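PDB 5FX8: zonadhesin from Komagataella phaffii, which is a putative cell-surface adhesin, seen here as its N-terminal portion of two cohesin-like domains, that may mediate cell-cell contacts through salt bridges and hydrogen bonds. Local coordinates for residues 39-44 and 99-104; 124-129 and 139-144. One frame throughout, in Å; residues are numbered along the deposited sequence.

Interaction 1 (39-44 and 99-104); sequences TIAGDA and QVITDL
Where the loop between strands 25-31 and 45-49 meets the start of strand 101-114, in the first cohesin-like domain, Thr-39 and Ala-41 pack against a single isoleucine, Ile-101. The contact illustrates how an irregular loop can be packed against a strand largely through apolar side chains; no hydrogen bond joins residues 39-44 to 99-104. Ile-101 aims its CB at the loop and meets both residues. Its longer branch lies beside the backbone N (chi1 -83°) and bends again at chi2 (72°), which carries it to the Ala-41 methyl: Ala-41 CB and Ile-101 CD1 are 3.3 Å apart. Ile-101 CD1 is also 3.5 Å from Ala-41 C and 3.8 Å from Gly-42 N, thus lying against the cis peptide that links these two residues as well as the methyl. Thr-39 meets the base of the same side chain, at CB, with the CG2 branch a little farther off. That threonine holds OG1 anti to its own nitrogen (chi1 -173°), placing its methyl, not its hydroxyl, against the strand, and the two side chains meet at a slant. Further up the segment, Thr-102 and Asp-103 both face Ala-318, a classic beta bulge at which strand 101-114 pairs with strand 312-319. Outside the two segments, Phe-317 touches Ile-101 and Phe-94 touches Ala-41, while a backbone bond pairs Gly-42 with Asp-96. On the threonine side, CG2 of Thr-39 lies 3.2 Å from O of Ile-101, 3.5 Å from its CB and 3.9 Å from its CG2.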
loop_
_atom_site.group_PDB
_atom_site.type_symbol
_atom_site.label_atom_id
_atom_site.label_comp_id
_atom_site.label_asym_id
_atom_site.label_seq_id
_atom_site.Cartn_x
_atom_site.Cartn_y
_atom_site.Cartn_z
ATOM N N THR C 39 -32.734 -79.700 32.096
ATOM C CA THR C 39 -32.299 -79.608 30.702
ATOM C C THR C 39 -31.938 -80.965 30.107
ATOM O O THR C 39 -30.898 -81.569 30.398
ATOM C CB THR C 39 -31.161 -78.590 30.511
ATOM O OG1 THR C 39 -30.901 -78.447 29.114
ATOM C CG2 THR C 39 -29.884 -78.985 31.177
ATOM N N ILE C 40 -32.806 -81.423 29.209
ATOM C CA ILE C 40 -32.807 -82.796 28.725
ATOM C C ILE C 40 -31.506 -83.108 27.996
ATOM O O ILE C 40 -31.371 -84.170 27.391
ATOM C CB ILE C 40 -34.028 -83.062 27.815
ATOM C CG1 ILE C 40 -34.344 -81.839 26.947
ATOM C CG2 ILE C 40 -35.245 -83.524 28.627
ATOM C CD1 ILE C 40 -35.340 -82.114 25.847
ATOM N N ALA C 41 -30.534 -82.211 28.066
ATOM C CA ALA C 41 -29.314 -82.339 27.269
ATOM C C ALA C 41 -28.553 -83.653 27.587
ATOM O O ALA C 41 -28.881 -84.228 28.613
ATOM C CB ALA C 41 -28.454 -81.114 27.496
ATOM N N GLY C 42 -27.599 -84.179 26.782
ATOM C CA GLY C 42 -27.126 -83.703 25.483
ATOM C C GLY C 42 -28.205 -83.643 24.450
ATOM O O GLY C 42 -29.003 -82.746 24.525
ATOM N N ASP C 43 -28.248 -84.562 23.501
ATOM C CA ASP C 43 -29.391 -84.803 22.612
ATOM C C ASP C 43 -30.371 -83.631 22.364
ATOM O O ASP C 43 -31.117 -83.633 21.378
ATOM C CB ASP C 43 -30.138 -86.079 23.128
ATOM C CG ASP C 43 -30.796 -85.911 24.482
ATOM O OD1 ASP C 43 -31.136 -84.743 24.823
ATOM O OD2 ASP C 43 -31.028 -86.981 25.130
ATOM N N ALA C 44 -30.381 -82.645 23.261
ATOM C CA ALA C 44 -31.369 -81.578 23.328
ATOM C C ALA C 44 -30.971 -80.391 22.471
ATOM O O ALA C 44 -29.797 -80.038 22.368
ATOM C CB ALA C 44 -31.555 -81.107 24.772
ATOM N N GLN C 99 -28.039 -87.863 28.994
ATOM C CA GLN C 99 -27.235 -87.556 30.184
ATOM C C GLN C 99 -27.619 -86.153 30.654
ATOM O O GLN C 99 -27.037 -85.171 30.205
ATOM C CB GLN C 99 -25.756 -87.626 29.881
ATOM C CG GLN C 99 -25.035 -88.802 30.475
ATOM C CD GLN C 99 -23.582 -88.505 30.761
ATOM O OE1 GLN C 99 -22.996 -87.607 30.211
ATOM N NE2 GLN C 99 -23.001 -89.261 31.640
ATOM N N VAL C 100 -28.578 -86.086 31.577
ATOM C CA VAL C 100 -29.060 -84.846 32.183
ATOM C C VAL C 100 -27.912 -83.918 32.584
ATOM O O VAL C 100 -26.930 -84.357 33.188
ATOM C CB VAL C 100 -29.935 -85.181 33.402
ATOM C CG1 VAL C 100 -30.414 -83.935 34.084
ATOM C CG2 VAL C 100 -31.117 -86.006 32.984
ATOM N N ILE C 101 -28.020 -82.630 32.242
ATOM C CA ILE C 101 -27.044 -81.622 32.656
ATOM C C ILE C 101 -27.597 -80.915 33.879
ATOM O O ILE C 101 -28.709 -80.383 33.844
ATOM C CB ILE C 101 -26.755 -80.613 31.529
ATOM C CG1 ILE C 101 -25.726 -81.136 30.547
ATOM C CG2 ILE C 101 -26.162 -79.366 32.085
ATOM C CD1 ILE C 101 -26.204 -82.184 29.680
ATOM N N THR C 102 -26.828 -80.899 34.962
ATOM C CA THR C 102 -27.316 -80.266 36.179
ATOM C C THR C 102 -27.000 -78.777 36.236
ATOM O O THR C 102 -27.829 -77.991 36.705
ATOM C CB THR C 102 -26.718 -80.958 37.398
ATOM O OG1 THR C 102 -25.413 -80.430 37.638
ATOM C CG2 THR C 102 -26.585 -82.427 37.134
ATOM N N ASP C 103 -25.816 -78.371 35.774
ATOM C CA ASP C 103 -25.368 -76.991 35.862
ATOM C C ASP C 103 -24.902 -76.501 34.503
ATOM O O ASP C 103 -24.244 -77.232 33.758
ATOM C CB ASP C 103 -24.231 -76.832 36.872
ATOM C CG ASP C 103 -24.660 -77.152 38.280
ATOM O OD1 ASP C 103 -25.875 -77.070 38.563
ATOM O OD2 ASP C 103 -23.783 -77.478 39.106
ATOM N N LEU C 104 -25.226 -75.250 34.195
ATOM C CA LEU C 104 -24.807 -74.636 32.943
ATOM C C LEU C 104 -24.655 -73.144 33.172
ATOM O O LEU C 104 -25.638 -72.476 33.493
ATOM C CB LEU C 104 -25.821 -74.895 31.832
ATOM C CG LEU C 104 -25.317 -75.398 30.476
ATOM C CD1 LEU C 104 -26.079 -74.733 29.346
ATOM C CD2 LEU C 104 -23.817 -75.240 30.290
#

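Interaction 2 (124-129 and 139-144); sequences PGQHTF and SPSVDL
His-127 and Val-142 form the antiparallel hydrogen-bonded pair of a beta hairpin, a compact example of backbone register deciding which side chains meet. His-127 N reaches Val-142 O at 2.7 Å, and Val-142 N returns to His-127 O at 2.9 Å. Leu-144 N to Gly-125 O and Phe-129 N to Pro-140 O extend the ladder. Gln-126 with Asp-143 and Thr-128 with Ser-141 are the non-hydrogen-bonded pairs, and their side chains share one face. There Ser-141 OG is near both Gln-126 NE2 and Thr-128 CG2, without a hydrogen bond to the amide, and makes a weak bond to His-127 O. On the side of His-127 and Val-142, aromatic and aliphatic groups meet. Phe-129, its CG beside the backbone N (chi1 -54°), brings CE2 obliquely to Val-142 CB at 4.0 Å, while His-127 CD2 rests 3.5 Å above the plane of the Phe-129 ring, toward its rim. Leu-144 CD1 approaches His-127 CB at 4.1 Å. In the next shell, His-127 NE2 is hydrogen-bonded to Glu-53 OE2, and Phe-118 of helix 116-120 meets the imidazole. Strand 137-144 is central in its small sheet: strand 18-19 lies beyond it through backbone bonds of Asp-143 with Ser-17 and Ala-19, and Val-9 of strand 4-11 touches both Phe-129 and Pro-140.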
loop_
_atom_site.group_PDB
_atom_site.type_symbol
_atom_site.label_atom_id
_atom_site.label_comp_id
_atom_site.label_asym_id
_atom_site.label_seq_id
_atom_site.Cartn_x
_atom_site.Cartn_y
_atom_site.Cartn_z
ATOM N N PRO C 124 -32.605 -43.166 12.264
ATOM C CA PRO C 124 -32.244 -43.136 13.683
ATOM C C PRO C 124 -33.515 -43.080 14.498
ATOM O O PRO C 124 -34.500 -42.585 13.969
ATOM C CB PRO C 124 -31.436 -41.842 13.828
ATOM C CG PRO C 124 -31.121 -41.405 12.441
ATOM C CD PRO C 124 -32.209 -41.934 11.568
ATOM N N GLY C 125 -33.524 -43.568 15.729
ATOM C CA GLY C 125 -32.376 -44.191 16.343
ATOM C C GLY C 125 -32.708 -45.563 16.903
ATOM O O GLY C 125 -32.254 -46.573 16.360
ATOM N N GLN C 126 -33.519 -45.589 17.962
ATOM C CA GLN C 126 -33.779 -46.813 18.701
ATOM C C GLN C 126 -34.404 -47.881 17.819
ATOM O O GLN C 126 -35.387 -47.632 17.118
ATOM C CB GLN C 126 -34.688 -46.530 19.880
ATOM C CG GLN C 126 -35.428 -47.744 20.360
ATOM C CD GLN C 126 -35.478 -47.821 21.857
ATOM O OE1 GLN C 126 -34.736 -47.125 22.537
ATOM N NE2 GLN C 126 -36.347 -48.675 22.383
ATOM N N HIS C 127 -33.821 -49.080 17.870
ATOM C CA HIS C 127 -34.285 -50.247 17.138
ATOM C C HIS C 127 -34.205 -51.444 18.060
ATOM O O HIS C 127 -33.190 -51.631 18.731
ATOM C CB HIS C 127 -33.427 -50.490 15.912
ATOM C CG HIS C 127 -33.840 -51.676 15.114
ATOM N ND1 HIS C 127 -34.918 -51.654 14.259
ATOM C CD2 HIS C 127 -33.309 -52.917 15.022
ATOM C CE1 HIS C 127 -35.035 -52.829 13.670
ATOM N NE2 HIS C 127 -34.073 -53.616 14.119
ATOM N N THR C 128 -35.261 -52.246 18.106
ATOM C CA THR C 128 -35.267 -53.454 18.920
ATOM C C THR C 128 -35.176 -54.669 18.018
ATOM O O THR C 128 -35.753 -54.688 16.930
ATOM C CB THR C 128 -36.523 -53.565 19.764
ATOM O OG1 THR C 128 -37.571 -54.077 18.935
ATOM C CG2 THR C 128 -36.912 -52.213 20.322
ATOM N N PHE C 129 -34.436 -55.673 18.470
ATOM C CA PHE C 129 -34.271 -56.918 17.731
ATOM C C PHE C 129 -35.087 -57.982 18.432
ATOM O O PHE C 129 -34.982 -58.135 19.648
ATOM C CB PHE C 129 -32.809 -57.365 17.677
ATOM C CG PHE C 129 -31.853 -56.342 17.164
ATOM C CD1 PHE C 129 -31.662 -56.178 15.810
ATOM C CD2 PHE C 129 -31.102 -55.591 18.033
ATOM C CE1 PHE C 129 -30.770 -55.277 15.344
ATOM C CE2 PHE C 129 -30.210 -54.689 17.567
ATOM C CZ PHE C 129 -30.041 -54.532 16.225
ATOM N N SER C 139 -36.175 -59.124 23.368
ATOM C CA SER C 139 -36.172 -57.910 22.551
ATOM C C SER C 139 -35.188 -56.876 23.068
ATOM O O SER C 139 -35.590 -55.795 23.508
ATOM C CB SER C 139 -37.568 -57.307 22.490
ATOM O OG SER C 139 -38.403 -58.168 21.774
ATOM N N PRO C 140 -33.888 -57.152 22.985
ATOM C CA PRO C 140 -32.901 -56.118 23.302
ATOM C C PRO C 140 -33.006 -54.945 22.347
ATOM O O PRO C 140 -33.481 -55.057 21.215
ATOM C CB PRO C 140 -31.566 -56.838 23.133
ATOM C CG PRO C 140 -31.865 -57.906 22.154
ATOM C CD PRO C 140 -33.243 -58.376 22.485
ATOM N N SER C 141 -32.516 -53.805 22.814
ATOM C CA SER C 141 -32.667 -52.559 22.085
ATOM C C SER C 141 -31.322 -51.883 21.877
ATOM O O SER C 141 -30.455 -51.925 22.747
ATOM C CB SER C 141 -33.611 -51.632 22.820
ATOM O OG SER C 141 -34.418 -50.952 21.890
ATOM N N VAL C 142 -31.172 -51.243 20.722
ATOM C CA VAL C 142 -29.966 -50.510 20.358
ATOM C C VAL C 142 -30.350 -49.200 19.669
ATOM O O VAL C 142 -31.273 -49.163 18.851
ATOM C CB VAL C 142 -29.069 -51.386 19.461
ATOM C CG1 VAL C 142 -28.227 -50.544 18.541
ATOM C CG2 VAL C 142 -28.191 -52.252 20.327
ATOM N N ASP C 143 -29.629 -48.126 19.984
ATOM C CA ASP C 143 -29.849 -46.820 19.364
ATOM C C ASP C 143 -28.959 -46.651 18.134
ATOM O O ASP C 143 -27.731 -46.621 18.255
ATOM C CB ASP C 143 -29.566 -45.709 20.373
ATOM C CG ASP C 143 -30.151 -44.374 19.954
ATOM O OD1 ASP C 143 -31.200 -44.364 19.277
ATOM O OD2 ASP C 143 -29.577 -43.334 20.330
ATOM N N LEU C 144 -29.576 -46.517 16.958
ATOM C CA LEU C 144 -28.841 -46.358 15.704
ATOM C C LEU C 144 -28.527 -44.879 15.516
ATOM O O LEU C 144 -29.342 -44.099 15.024
ATOM C CB LEU C 144 -29.622 -46.934 14.532
ATOM C CG LEU C 144 -29.889 -48.443 14.627
ATOM C CD1 LEU C 144 -30.603 -48.943 13.403
ATOM C CD2 LEU C 144 -28.634 -49.269 14.871
#

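In the fold
From the N terminus the chain runs through strands 4-11, 18-19 and 25-31 before the loop that opens interaction 1. Strands 45-49, 54-55, 68-72, 77-84 and 89-94 follow, and residues 99-104 close this excursion of 54 intervening residues. Interaction 2 comes later, in series with the first, neither nesting with it nor crossing it; only nine residues, the end of one hairpin strand, the turn and the start of the next, lie between its segments. Their centres are 33 Å apart. The long-range closure joins the loop 39-44 to the start of strand 101-114 at an outlying end of the chain; the local one lies nearer the middle, where Pro-124 touches Glu-205 and Phe-206 of the second cohesin-like domain.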